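Local coordinates for superantigen-like protein SSL8 (PDB 3R2T) that has no established function but, as a secreted staphylococcal superantigen-like protein of the staphylococcal/streptococcal toxin family, probably acts outside the bacterial cell, at residues H64-G69 against S224-F229; S87-F92 against K98-L103; P124-V127 against I133-V136. One frame throughout, in Å; residues are numbered along the deposited sequence.

Interaction 1: H64-G69 against S224-F229; sequences HQYYSG and SDKLDF. With SO4 (sulfate ion), chain D; SO4 (sulfate ion), chain C.
Lys226, from the 224-229 loop, lies across the face of the Tyr66 ring. Its CB lies 3.8 Å from O3 of the chain C sulfate. With CG anti to the backbone N (chi1 -175°), the outer part of the chain extends past Tyr67 and over Tyr66, CG passing the Tyr67 hydroxyl. CD comes over the phenol end of Tyr66, 3.7 Å from its CZ. A bend at chi3 (-62°) then swings CE over the middle of that ring, where it sits 3.5 Å from the centroid and almost on the ring normal, a CH-pi contact. NZ stays above the same face, 3.8 Å from the Tyr66 centroid, close enough for a cation-pi interaction. NZ also donates to O4 of the chain C sulfate at 2.9 Å and forms a salt bridge with Glu125.

Beside this, the Tyr67 hydroxyl takes the backbone N-H of Leu227 in a nearly straight bond (N to OH 3.2 Å, 167°), while Asp186 is a second partner of the same oxygen. Further along the loop, Phe229 N donates to O4 of the chain D sulfate. Two tyrosines of the OB-fold side thus hold a loop of the beta-grasp side by different means, one by ring face and one by hydroxyl. The lysine's positive charge is met by a pi face, a carboxylate and a sulfate, which probably stabilises its protonated form.

Interaction 2: S87-F92 against K98-L103; sequences SNVLLF and KFQVFL
A beta hairpin in the OB-fold domain brings strand 87-92 antiparallel to strand 99-102. Its ladder alternates regularly: Leu90-Val101 and Phe92-Phe99 are hydrogen-bonded pairs, Val89-Phe102 and Leu91-Gln100 non-hydrogen-bonded ones. Leu90 and Val101 bond in both directions, with Val101 N 2.7 Å from Leu90 O, and Phe92 and Phe99 do the same. Beyond the last pair, Leu103 N still reaches Asn88 O at 3.0 Å, and a water bridges Asn88 N and Leu103 O.

On the face carrying Val89 and Phe102, CG1 of Val89 stands over the Phe102 ring, 3.7 Å from its centroid and shifted toward the rim. That branch is anti to the carbonyl carbon (chi1 -54°), which carries it over the face of that ring, while Ser87 OG meets the ring at its edge. Gln100 runs alongside Leu91, its CG 3.9 Å from Leu91 CD1. The other face carries Leu90, Phe92, Phe99 and Val101; Leu103 CD2 meets Leu90 CD1. Phe92 has CG between the backbone N and the carbonyl carbon (chi1 54°), and its ring folds back across the ladder: CB of Phe99 lies over one face and Val101 CG2 is 3.9 Å from Phe92 CE2. The two phenylalanine rings meet obliquely, with planes at 32°. Val120 and Ala122 of strand 118-122 also touch this apolar side, as expected for the inward-facing wall of a curled OB-fold sheet.

Interaction 3: P124-V127 against I133-V136; sequences PELV and IFSV
Glu125 and Phe134 make the central backbone link: Glu125 N donates to Phe134 O at 2.8 Å in an almost perfectly straight bond (176°), with the donor in line with the carbonyl. Phe134 N in turn donates to Leu126 O, also at 2.8 Å. Leu126 and Phe134 form an antiparallel hydrogen-bonded pair, and Val127 with Ile133 the following non-hydrogen-bonded one.

The side chains pack on two sides of this ladder. Leu126 and Phe134 project together, side by side, and a methyl of Leu126 sits over one face of the phenyl ring; the modelled separation there is too short to be trusted, so only the general placement counts. On the Val127-Ile133 side, Ile133 CG2 touches the ring of Pro124 at CB, 3.7 Å away, and the two side chains point the same way.

Glu125 CG brushes Val136 CG2 at 4.1 Å. Beyond it a bend at chi2 (-58°) turns the carboxylate toward a water. That water donates to Glu125 OE2 at 2.8 Å and accepts from Val136 N at 2.9 Å, extending the link between the segments beyond their direct backbone bonds. Outside the two segments, Tyr66 OH bonds to Glu125 OE2, which with the lysine on OE1 helps fix the rotation of the carboxylate, while Ser135 OG takes the N-H of Val123.

Phe174 of the second subunit packs on Leu126 and Phe134, and Phe148 of that subunit on Glu125 and Val136. Within the chain, strand 133-141 pairs antiparallel with strands 126-127 and 118-122 and parallel with strand 99-102, and the Phe134 ring meets that of Phe102.

How the interactions relate
Along the chain, interactions 2 and 3 follow one another, and both are nested inside the long loop closed by interaction 1. Interactions 2 and 3 belong to one OB-fold sheet, their centres about 9 Å apart, and are joined through neighbouring strands 99-102 and 133-141, which run parallel; both also touch the second subunit. The centre of interaction 1 is about 13 Å from that of interaction 3 and 20 Å from that of interaction 2. Glu125 makes the polar links between interactions 1 and 3, and Phe229 adds packing. Interactions 2 and 3 are thus successive hairpins of one sheet, while interaction 1 joins helix 57-68 to the beta-grasp region at its side.

Interaction 1: H64-G69 against S224-F229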
ATOM      1  N   HIS A  64      17.268   2.768  -9.057  1.00 50.24           N
ATOM      2  CA  HIS A  64      18.012   1.776  -9.789  1.00 51.08           C
ATOM      3  C   HIS A  64      17.449   0.390  -9.460  1.00 51.14           C
ATOM      4  O   HIS A  64      17.181  -0.426 -10.351  1.00 50.12           O
ATOM      5  CB  HIS A  64      19.506   1.817  -9.415  1.00 53.22           C
ATOM      6  CG  HIS A  64      20.342   0.880 -10.230  1.00 56.41           C
ATOM      7  ND1 HIS A  64      20.493  -0.454  -9.910  1.00 60.39           N
ATOM      8  CD2 HIS A  64      21.046   1.077 -11.372  1.00 57.35           C
ATOM      9  CE1 HIS A  64      21.253  -1.037 -10.822  1.00 61.59           C
ATOM     10  NE2 HIS A  64      21.603  -0.129 -11.717  1.00 59.59           N
ATOM     11  N   GLN A  65      17.280   0.125  -8.172  1.00 52.87           N
ATOM     12  CA  GLN A  65      16.775  -1.160  -7.719  1.00 54.19           C
ATOM     13  C   GLN A  65      15.436  -1.491  -8.363  1.00 51.11           C
ATOM     14  O   GLN A  65      15.262  -2.562  -8.933  1.00 53.18           O
ATOM     15  CB  GLN A  65      16.660  -1.198  -6.187  1.00 56.35           C
ATOM     16  CG  GLN A  65      15.886  -2.418  -5.671  1.00 61.14           C
ATOM     17  CD  GLN A  65      15.955  -2.611  -4.163  1.00 71.10           C
ATOM     18  OE1 GLN A  65      16.921  -2.196  -3.501  1.00 75.73           O
ATOM     19  NE2 GLN A  65      14.939  -3.280  -3.613  1.00 73.45           N
ATOM     20  N   TYR A  66      14.500  -0.563  -8.280  1.00 48.81           N
ATOM     21  CA  TYR A  66      13.141  -0.755  -8.833  1.00 45.66           C
ATOM     22  C   TYR A  66      13.092  -0.932 -10.343  1.00 43.22           C
ATOM     23  O   TYR A  66      12.466  -1.870 -10.851  1.00 42.06           O
ATOM     24  CB  TYR A  66      12.282   0.447  -8.415  1.00 44.26           C
ATOM     25  CG  TYR A  66      10.811   0.450  -8.808  1.00 44.99           C
ATOM     26  CD1 TYR A  66       9.855  -0.189  -8.011  1.00 43.40           C
ATOM     27  CD2 TYR A  66      10.372   1.156  -9.920  1.00 40.71           C
ATOM     28  CE1 TYR A  66       8.526  -0.163  -8.333  1.00 42.23           C
ATOM     29  CE2 TYR A  66       9.025   1.207 -10.252  1.00 42.86           C
ATOM     30  CZ  TYR A  66       8.108   0.544  -9.450  1.00 43.69           C
ATOM     31  OH  TYR A  66       6.789   0.576  -9.774  1.00 42.88           O
ATOM     32  N   TYR A  67      13.742  -0.032 -11.070  1.00 43.83           N
ATOM     33  CA  TYR A  67      13.688  -0.078 -12.539  1.00 42.48           C
ATOM     34  C   TYR A  67      14.581  -1.156 -13.169  1.00 43.31           C
ATOM     35  O   TYR A  67      14.436  -1.443 -14.359  1.00 41.89           O
ATOM     36  CB  TYR A  67      13.910   1.309 -13.168  1.00 40.06           C
ATOM     37  CG  TYR A  67      12.723   2.212 -13.004  1.00 42.57           C
ATOM     38  CD1 TYR A  67      11.582   2.034 -13.785  1.00 41.69           C
ATOM     39  CD2 TYR A  67      12.724   3.262 -12.090  1.00 44.29           C
ATOM     40  CE1 TYR A  67      10.464   2.859 -13.644  1.00 42.31           C
ATOM     41  CE2 TYR A  67      11.608   4.094 -11.947  1.00 40.27           C
ATOM     42  CZ  TYR A  67      10.482   3.891 -12.722  1.00 44.13           C
ATOM     43  OH  TYR A  67       9.356   4.720 -12.586  1.00 37.29           O
ATOM     44  N   SER A  68      15.491  -1.742 -12.386  1.00 44.71           N
ATOM     45  CA  SER A  68      16.326  -2.831 -12.890  1.00 46.66           C
ATOM     46  C   SER A  68      15.753  -4.158 -12.376  1.00 48.49           C
ATOM     47  O   SER A  68      16.240  -5.225 -12.731  1.00 50.69           O
ATOM     48  CB  SER A  68      17.785  -2.690 -12.450  1.00 48.76           C
ATOM     49  OG  SER A  68      17.910  -2.824 -11.049  1.00 49.12           O
ATOM     50  N   GLY A  69      14.703  -4.083 -11.556  1.00 48.54           N
ATOM     51  CA  GLY A  69      14.062  -5.271 -10.995  1.00 49.26           C
ATOM     52  C   GLY A  69      13.064  -6.005 -11.895  1.00 48.92           C
ATOM     53  O   GLY A  69      12.941  -5.718 -13.086  1.00 46.69           O
ATOM     54  N   SER A 224      13.927  11.933 -12.222  1.00 45.97           N
ATOM     55  CA  SER A 224      14.450  12.140 -10.844  1.00 48.82           C
ATOM     56  C   SER A 224      13.716  11.350  -9.774  1.00 47.75           C
ATOM     57  O   SER A 224      14.240  11.170  -8.676  1.00 48.26           O
ATOM     58  CB  SER A 224      14.361  13.614 -10.452  1.00 49.79           C
ATOM     59  OG  SER A 224      15.139  14.394 -11.330  1.00 57.77           O
ATOM     60  N   ASP A 225      12.484  10.930 -10.067  1.00 45.36           N
ATOM     61  CA  ASP A 225      11.689  10.154  -9.104  1.00 45.85           C
ATOM     62  C   ASP A 225      10.820   9.114  -9.835  1.00 42.38           C
ATOM     63  O   ASP A 225      10.694   9.163 -11.049  1.00 39.61           O
ATOM     64  CB  ASP A 225      10.845  11.089  -8.216  1.00 47.90           C
ATOM     65  CG  ASP A 225       9.785  11.882  -9.003  1.00 49.74           C
ATOM     66  OD1 ASP A 225       9.624  11.640 -10.229  1.00 51.34           O
ATOM     67  OD2 ASP A 225       9.109  12.744  -8.376  1.00 57.13           O
ATOM     68  N   LYS A 226      10.259   8.167  -9.092  1.00 42.38           N
ATOM     69  CA  LYS A 226       9.440   7.109  -9.667  1.00 42.01           C
ATOM     70  C   LYS A 226       8.200   7.709 -10.319  1.00 40.09           C
ATOM     71  O   LYS A 226       7.742   8.745  -9.931  1.00 42.21           O
ATOM     72  CB  LYS A 226       9.034   6.106  -8.563  1.00 42.52           C
ATOM     73  CG  LYS A 226       8.262   4.858  -9.071  1.00 41.42           C
ATOM     74  CD  LYS A 226       7.760   3.922  -7.940  1.00 42.32           C
ATOM     75  CE  LYS A 226       8.896   3.314  -7.109  1.00 45.31           C
ATOM     76  NZ  LYS A 226       8.373   2.416  -5.993  1.00 47.67           N
ATOM     77  N   LEU A 227       7.660   7.075 -11.330  1.00 40.78           N
ATOM     78  CA  LEU A 227       6.443   7.596 -11.940  1.00 40.64           C
ATOM     79  C   LEU A 227       5.346   7.700 -10.866  1.00 42.77           C
ATOM     80  O   LEU A 227       5.155   6.758 -10.099  1.00 44.25           O
ATOM     81  CB  LEU A 227       5.967   6.624 -13.017  1.00 39.02           C
ATOM     82  CG  LEU A 227       4.672   6.999 -13.747  1.00 38.45           C
ATOM     83  CD1 LEU A 227       4.796   8.355 -14.502  1.00 33.38           C
ATOM     84  CD2 LEU A 227       4.292   5.881 -14.699  1.00 35.11           C
ATOM     85  N   ASP A 228       4.644   8.839 -10.819  0.50 43.12           N
ATOM     86  CA  ASP A 228       3.548   9.063  -9.864  0.50 43.83           C
ATOM     87  C   ASP A 228       2.564   7.897  -9.887  0.50 43.30           C
ATOM     88  O   ASP A 228       2.077   7.518 -10.958  0.50 41.58           O
ATOM     89  CB  ASP A 228       2.744  10.325 -10.208  0.50 44.14           C
ATOM     90  CG  ASP A 228       3.550  11.608 -10.097  0.50 47.03           C
ATOM     91  OD1 ASP A 228       4.764  11.545  -9.822  0.50 51.00           O
ATOM     92  OD2 ASP A 228       2.947  12.694 -10.286  0.50 51.05           O
ATOM     93  N   PHE A 229       2.263   7.342  -8.712  1.00 43.15           N
ATOM     94  CA  PHE A 229       1.320   6.214  -8.614  1.00 43.29           C
ATOM     95  C   PHE A 229      -0.032   6.487  -9.298  1.00 41.98           C
ATOM     96  O   PHE A 229      -0.620   5.587  -9.893  1.00 42.50           O
ATOM     97  CB  PHE A 229       1.110   5.747  -7.161  1.00 43.14           C
ATOM     98  CG  PHE A 229       2.353   5.145  -6.523  1.00 43.13           C
ATOM     99  CD1 PHE A 229       2.875   3.937  -6.986  1.00 40.98           C
ATOM    100  CD2 PHE A 229       2.982   5.768  -5.479  1.00 37.01           C
ATOM    101  CE1 PHE A 229       4.003   3.384  -6.412  1.00 45.70           C
ATOM    102  CE2 PHE A 229       4.120   5.216  -4.894  1.00 43.32           C
ATOM    103  CZ  PHE A 229       4.625   4.016  -5.358  1.00 43.45           C
TER
HETATM  104  S   SO4 D 234       1.276   9.811  -6.081  0.50 47.58           S
HETATM  105  O1  SO4 D 234       0.584   8.965  -5.108  0.50 44.46           O
HETATM  106  O2  SO4 D 234       0.432   9.890  -7.281  0.50 45.05           O
HETATM  107  O3  SO4 D 234       1.448  11.168  -5.565  0.50 44.96           O
HETATM  108  O4  SO4 D 234       2.583   9.224  -6.382  0.50 41.85           O
HETATM  109  S   SO4 C 233       8.129   5.644  -3.882  0.50 46.97           S
HETATM  110  O1  SO4 C 233       8.570   6.077  -2.559  0.50 46.42           O
HETATM  111  O2  SO4 C 233       7.093   6.549  -4.384  0.50 46.45           O
HETATM  112  O3  SO4 C 233       9.261   5.737  -4.787  0.50 45.77           O
HETATM  113  O4  SO4 C 233       7.612   4.270  -3.848  0.50 35.52           O

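Interaction 2: S87-F92 against K98-L103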
ATOM      1  N   SER A  87      -8.449   0.625  -0.354  1.00 55.33           N
ATOM      2  CA  SER A  87      -8.047   0.553  -1.748  1.00 52.83           C
ATOM      3  C   SER A  87      -8.992  -0.440  -2.434  1.00 52.38           C
ATOM      4  O   SER A  87      -9.596  -1.301  -1.782  1.00 53.04           O
ATOM      5  CB  SER A  87      -6.607   0.013  -1.906  1.00 50.64           C
ATOM      6  OG  SER A  87      -5.620   0.819  -1.259  1.00 52.57           O
ATOM      7  N   ASN A  88      -9.119  -0.287  -3.746  1.00 50.86           N
ATOM      8  CA  ASN A  88      -9.868  -1.200  -4.592  1.00 49.53           C
ATOM      9  C   ASN A  88      -8.779  -1.961  -5.318  1.00 47.00           C
ATOM     10  O   ASN A  88      -7.911  -1.358  -5.896  1.00 44.48           O
ATOM     11  CB  ASN A  88     -10.729  -0.447  -5.596  1.00 49.42           C
ATOM     12  CG  ASN A  88     -11.928   0.172  -4.972  1.00 51.12           C
ATOM     13  OD1 ASN A  88     -12.568  -0.436  -4.130  1.00 54.15           O
ATOM     14  ND2 ASN A  88     -12.280   1.367  -5.412  1.00 52.06           N
ATOM     15  N   VAL A  89      -8.830  -3.285  -5.290  1.00 47.85           N
ATOM     16  CA  VAL A  89      -7.808  -4.085  -5.911  1.00 46.65           C
ATOM     17  C   VAL A  89      -8.388  -5.206  -6.763  1.00 49.25           C
ATOM     18  O   VAL A  89      -9.583  -5.538  -6.663  1.00 51.39           O
ATOM     19  CB  VAL A  89      -6.885  -4.732  -4.833  1.00 48.25           C
ATOM     20  CG1 VAL A  89      -6.311  -3.659  -3.882  1.00 44.12           C
ATOM     21  CG2 VAL A  89      -7.645  -5.797  -4.035  1.00 49.20           C
ATOM     22  N   LEU A  90      -7.522  -5.760  -7.614  1.00 48.97           N
ATOM     23  CA  LEU A  90      -7.827  -6.892  -8.468  1.00 50.13           C
ATOM     24  C   LEU A  90      -6.829  -7.984  -8.135  1.00 51.61           C
ATOM     25  O   LEU A  90      -5.623  -7.742  -8.110  1.00 49.53           O
ATOM     26  CB  LEU A  90      -7.642  -6.550  -9.934  1.00 50.01           C
ATOM     27  CG  LEU A  90      -8.547  -5.542 -10.620  1.00 51.78           C
ATOM     28  CD1 LEU A  90      -7.992  -5.230 -12.006  1.00 52.12           C
ATOM     29  CD2 LEU A  90      -9.956  -6.069 -10.707  1.00 54.98           C
ATOM     30  N   LEU A  91      -7.330  -9.181  -7.871  1.00 54.37           N
ATOM     31  CA  LEU A  91      -6.484 -10.329  -7.591  1.00 56.50           C
ATOM     32  C   LEU A  91      -6.593 -11.337  -8.724  1.00 58.29           C
ATOM     33  O   LEU A  91      -7.621 -11.428  -9.386  1.00 58.17           O
ATOM     34  CB  LEU A  91      -6.895 -11.028  -6.288  1.00 58.69           C
ATOM     35  CG  LEU A  91      -6.622 -10.378  -4.928  1.00 58.52           C
ATOM     36  CD1 LEU A  91      -7.203  -8.989  -4.831  1.00 57.80           C
ATOM     37  CD2 LEU A  91      -7.173 -11.273  -3.810  1.00 62.16           C
ATOM     38  N   PHE A  92      -5.517 -12.071  -8.967  1.00 60.56           N
ATOM     39  CA  PHE A  92      -5.544 -13.147  -9.951  1.00 63.32           C
ATOM     40  C   PHE A  92      -4.270 -13.946  -9.872  1.00 65.17           C
ATOM     41  O   PHE A  92      -3.305 -13.527  -9.214  1.00 62.82           O
ATOM     42  CB  PHE A  92      -5.852 -12.671 -11.373  1.00 62.76           C
ATOM     43  CG  PHE A  92      -4.958 -11.596 -11.856  1.00 62.48           C
ATOM     44  CD1 PHE A  92      -3.762 -11.905 -12.477  1.00 63.90           C
ATOM     45  CD2 PHE A  92      -5.318 -10.268 -11.708  1.00 62.79           C
ATOM     46  CE1 PHE A  92      -2.938 -10.908 -12.941  1.00 61.89           C
ATOM     47  CE2 PHE A  92      -4.507  -9.270 -12.149  1.00 57.39           C
ATOM     48  CZ  PHE A  92      -3.306  -9.586 -12.770  1.00 61.13           C
ATOM     49  N   LYS A  98       0.885 -15.162  -8.149  1.00 62.41           N
ATOM     50  CA  LYS A  98      -0.332 -14.560  -7.599  1.00 61.84           C
ATOM     51  C   LYS A  98      -0.152 -13.044  -7.596  1.00 58.04           C
ATOM     52  O   LYS A  98       0.895 -12.553  -7.190  1.00 56.55           O
ATOM     53  CB  LYS A  98      -0.543 -15.036  -6.154  1.00 64.35           C
ATOM     54  CG  LYS A  98      -0.535 -16.555  -5.947  1.00 69.36           C
ATOM     55  CD  LYS A  98      -0.631 -16.886  -4.452  1.00 75.97           C
ATOM     56  CE  LYS A  98      -0.399 -18.370  -4.132  1.00 81.75           C
ATOM     57  NZ  LYS A  98      -1.417 -19.275  -4.725  1.00 85.73           N
ATOM     58  N   PHE A  99      -1.174 -12.309  -8.027  1.00 56.04           N
ATOM     59  CA  PHE A  99      -1.099 -10.854  -8.087  1.00 53.33           C
ATOM     60  C   PHE A  99      -2.236 -10.136  -7.395  1.00 52.85           C
ATOM     61  O   PHE A  99      -3.325 -10.680  -7.230  1.00 52.65           O
ATOM     62  CB  PHE A  99      -1.104 -10.385  -9.543  1.00 51.77           C
ATOM     63  CG  PHE A  99       0.096 -10.807 -10.318  1.00 51.55           C
ATOM     64  CD1 PHE A  99       1.242 -10.035 -10.309  1.00 47.35           C
ATOM     65  CD2 PHE A  99       0.083 -11.973 -11.062  1.00 52.04           C
ATOM     66  CE1 PHE A  99       2.348 -10.413 -11.023  1.00 47.76           C
ATOM     67  CE2 PHE A  99       1.190 -12.347 -11.788  1.00 52.71           C
ATOM     68  CZ  PHE A  99       2.322 -11.570 -11.767  1.00 49.03           C
ATOM     69  N   GLN A 100      -1.950  -8.887  -7.028  1.00 50.35           N
ATOM     70  CA  GLN A 100      -2.911  -7.990  -6.400  1.00 50.48           C
ATOM     71  C   GLN A 100      -2.612  -6.585  -6.897  1.00 47.63           C
ATOM     72  O   GLN A 100      -1.655  -5.953  -6.468  1.00 46.77           O
ATOM     73  CB  GLN A 100      -2.833  -8.057  -4.883  1.00 52.13           C
ATOM     74  CG  GLN A 100      -3.821  -7.137  -4.189  1.00 52.11           C
ATOM     75  CD  GLN A 100      -4.025  -7.505  -2.737  1.00 56.03           C
ATOM     76  OE1 GLN A 100      -4.138  -8.685  -2.404  1.00 56.47           O
ATOM     77  NE2 GLN A 100      -4.102  -6.502  -1.870  1.00 53.47           N
ATOM     78  N   VAL A 101      -3.459  -6.120  -7.800  1.00 46.34           N
ATOM     79  CA  VAL A 101      -3.305  -4.842  -8.448  1.00 44.64           C
ATOM     80  C   VAL A 101      -4.159  -3.782  -7.823  1.00 44.77           C
ATOM     81  O   VAL A 101      -5.399  -3.857  -7.838  1.00 43.80           O
ATOM     82  CB  VAL A 101      -3.702  -4.950  -9.926  1.00 45.22           C
ATOM     83  CG1 VAL A 101      -3.526  -3.601 -10.628  1.00 40.22           C
ATOM     84  CG2 VAL A 101      -2.873  -6.053 -10.594  1.00 45.02           C
ATOM     85  N   PHE A 102      -3.484  -2.771  -7.293  1.00 43.45           N
ATOM     86  CA  PHE A 102      -4.152  -1.666  -6.649  1.00 43.24           C
ATOM     87  C   PHE A 102      -4.557  -0.650  -7.704  1.00 43.48           C
ATOM     88  O   PHE A 102      -3.707  -0.136  -8.436  1.00 42.60           O
ATOM     89  CB  PHE A 102      -3.225  -1.038  -5.623  1.00 42.75           C
ATOM     90  CG  PHE A 102      -2.996  -1.902  -4.402  1.00 41.81           C
ATOM     91  CD1 PHE A 102      -3.560  -1.561  -3.193  1.00 42.07           C
ATOM     92  CD2 PHE A 102      -2.248  -3.073  -4.475  1.00 40.03           C
ATOM     93  CE1 PHE A 102      -3.353  -2.352  -2.057  1.00 45.04           C
ATOM     94  CE2 PHE A 102      -2.048  -3.866  -3.353  1.00 41.35           C
ATOM     95  CZ  PHE A 102      -2.601  -3.502  -2.142  1.00 45.04           C
ATOM     96  N   LEU A 103      -5.854  -0.360  -7.767  1.00 43.94           N
ATOM     97  CA  LEU A 103      -6.399   0.587  -8.727  1.00 43.55           C
ATOM     98  C   LEU A 103      -6.352   1.982  -8.108  1.00 44.81           C
ATOM     99  O   LEU A 103      -7.363   2.487  -7.612  1.00 46.03           O
ATOM    100  CB  LEU A 103      -7.836   0.201  -9.055  1.00 43.72           C
ATOM    101  CG  LEU A 103      -8.001  -1.239  -9.554  1.00 45.41           C
ATOM    102  CD1 LEU A 103      -9.467  -1.648  -9.714  1.00 44.81           C
ATOM    103  CD2 LEU A 103      -7.221  -1.444 -10.841  1.00 42.54           C
TER
HETATM  104  O   HOH W   1      -8.249   2.049  -4.543  1.00 34.97           O

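Interaction 3: P124-V127 against I133-V136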
ATOM      1  N   PRO A 124       6.516  -5.248  -8.770  1.00 43.34           N
ATOM      2  CA  PRO A 124       6.230  -5.304  -7.344  1.00 45.32           C
ATOM      3  C   PRO A 124       6.609  -4.050  -6.559  1.00 44.64           C
ATOM      4  O   PRO A 124       7.707  -3.548  -6.731  1.00 46.01           O
ATOM      5  CB  PRO A 124       7.093  -6.489  -6.851  1.00 47.41           C
ATOM      6  CG  PRO A 124       7.855  -6.992  -8.058  1.00 47.61           C
ATOM      7  CD  PRO A 124       7.757  -5.951  -9.119  1.00 44.95           C
ATOM      8  N   GLU A 125       5.668  -3.524  -5.772  1.00 44.49           N
ATOM      9  CA  GLU A 125       5.955  -2.447  -4.827  1.00 44.52           C
ATOM     10  C   GLU A 125       6.351  -3.254  -3.574  1.00 46.39           C
ATOM     11  O   GLU A 125       7.212  -2.845  -2.809  1.00 48.91           O
ATOM     12  CB  GLU A 125       4.756  -1.562  -4.572  1.00 43.62           C
ATOM     13  CG  GLU A 125       4.225  -0.863  -5.818  1.00 43.24           C
ATOM     14  CD  GLU A 125       5.275  -0.004  -6.498  1.00 43.03           C
ATOM     15  OE1 GLU A 125       6.197   0.534  -5.827  1.00 45.50           O
ATOM     16  OE2 GLU A 125       5.186   0.122  -7.723  1.00 44.31           O
ATOM     17  N   LEU A 126       5.699  -4.406  -3.385  1.00 47.50           N
ATOM     18  CA  LEU A 126       6.030  -5.353  -2.312  1.00 49.89           C
ATOM     19  C   LEU A 126       5.471  -6.748  -2.649  1.00 50.11           C
ATOM     20  O   LEU A 126       4.655  -6.898  -3.579  1.00 47.03           O
ATOM     21  CB  LEU A 126       5.522  -4.894  -0.943  1.00 52.08           C
ATOM     22  CG  LEU A 126       4.030  -4.855  -0.611  1.00 54.95           C
ATOM     23  CD1 LEU A 126       3.394  -6.227  -0.762  1.00 61.08           C
ATOM     24  CD2 LEU A 126       3.832  -4.361   0.833  1.00 57.68           C
ATOM     25  N   VAL A 127       5.926  -7.746  -1.900  1.00 50.56           N
ATOM     26  CA  VAL A 127       5.462  -9.124  -2.045  1.00 53.09           C
ATOM     27  C   VAL A 127       5.078  -9.576  -0.632  1.00 56.43           C
ATOM     28  O   VAL A 127       5.902  -9.503   0.274  1.00 57.78           O
ATOM     29  CB  VAL A 127       6.559 -10.057  -2.618  1.00 54.22           C
ATOM     30  CG1 VAL A 127       6.004 -11.478  -2.848  1.00 54.81           C
ATOM     31  CG2 VAL A 127       7.129  -9.501  -3.910  1.00 48.90           C
ATOM     32  N   ILE A 133       2.139 -10.688  -5.255  1.00 50.52           N
ATOM     33  CA  ILE A 133       2.817  -9.488  -5.699  1.00 48.75           C
ATOM     34  C   ILE A 133       1.898  -8.276  -5.754  1.00 46.71           C
ATOM     35  O   ILE A 133       0.939  -8.254  -6.524  1.00 47.10           O
ATOM     36  CB  ILE A 133       3.401  -9.748  -7.108  1.00 47.59           C
ATOM     37  CG1 ILE A 133       4.378 -10.942  -7.044  1.00 52.74           C
ATOM     38  CG2 ILE A 133       4.082  -8.520  -7.628  1.00 43.43           C
ATOM     39  CD1 ILE A 133       4.783 -11.523  -8.415  1.00 52.13           C
ATOM     40  N   PHE A 134       2.211  -7.271  -4.942  1.00 45.65           N
ATOM     41  CA  PHE A 134       1.437  -6.030  -4.884  1.00 44.92           C
ATOM     42  C   PHE A 134       1.938  -5.055  -5.939  1.00 43.77           C
ATOM     43  O   PHE A 134       3.089  -4.630  -5.892  1.00 44.48           O
ATOM     44  CB  PHE A 134       1.582  -5.389  -3.502  1.00 46.19           C
ATOM     45  CG  PHE A 134       0.730  -6.023  -2.418  1.00 47.65           C
ATOM     46  CD1 PHE A 134       0.484  -7.386  -2.387  1.00 48.27           C
ATOM     47  CD2 PHE A 134       0.264  -5.248  -1.369  1.00 50.99           C
ATOM     48  CE1 PHE A 134      -0.281  -7.956  -1.364  1.00 52.33           C
ATOM     49  CE2 PHE A 134      -0.493  -5.805  -0.333  1.00 53.70           C
ATOM     50  CZ  PHE A 134      -0.765  -7.167  -0.333  1.00 55.28           C
ATOM     51  N   SER A 135       1.066  -4.678  -6.860  1.00 42.48           N
ATOM     52  CA  SER A 135       1.420  -3.756  -7.924  1.00 41.76           C
ATOM     53  C   SER A 135       0.307  -2.727  -8.116  1.00 40.76           C
ATOM     54  O   SER A 135      -0.844  -2.952  -7.692  1.00 41.20           O
ATOM     55  CB  SER A 135       1.667  -4.522  -9.223  1.00 40.79           C
ATOM     56  OG  SER A 135       2.140  -3.672 -10.256  1.00 45.61           O
ATOM     57  N   VAL A 136       0.659  -1.610  -8.763  1.00 39.52           N
ATOM     58  CA  VAL A 136      -0.271  -0.503  -8.997  1.00 39.55           C
ATOM     59  C   VAL A 136      -0.730  -0.337 -10.439  1.00 39.30           C
ATOM     60  O   VAL A 136       0.079  -0.168 -11.329  1.00 39.84           O
ATOM     61  CB  VAL A 136       0.357   0.841  -8.596  1.00 40.13           C
ATOM     62  CG1 VAL A 136      -0.599   1.983  -8.897  1.00 37.68           C
ATOM     63  CG2 VAL A 136       0.761   0.829  -7.115  1.00 39.61           C
TER
HETATM   64  O   HOH W   2       3.503  -1.443  -9.316  1.00 26.71           O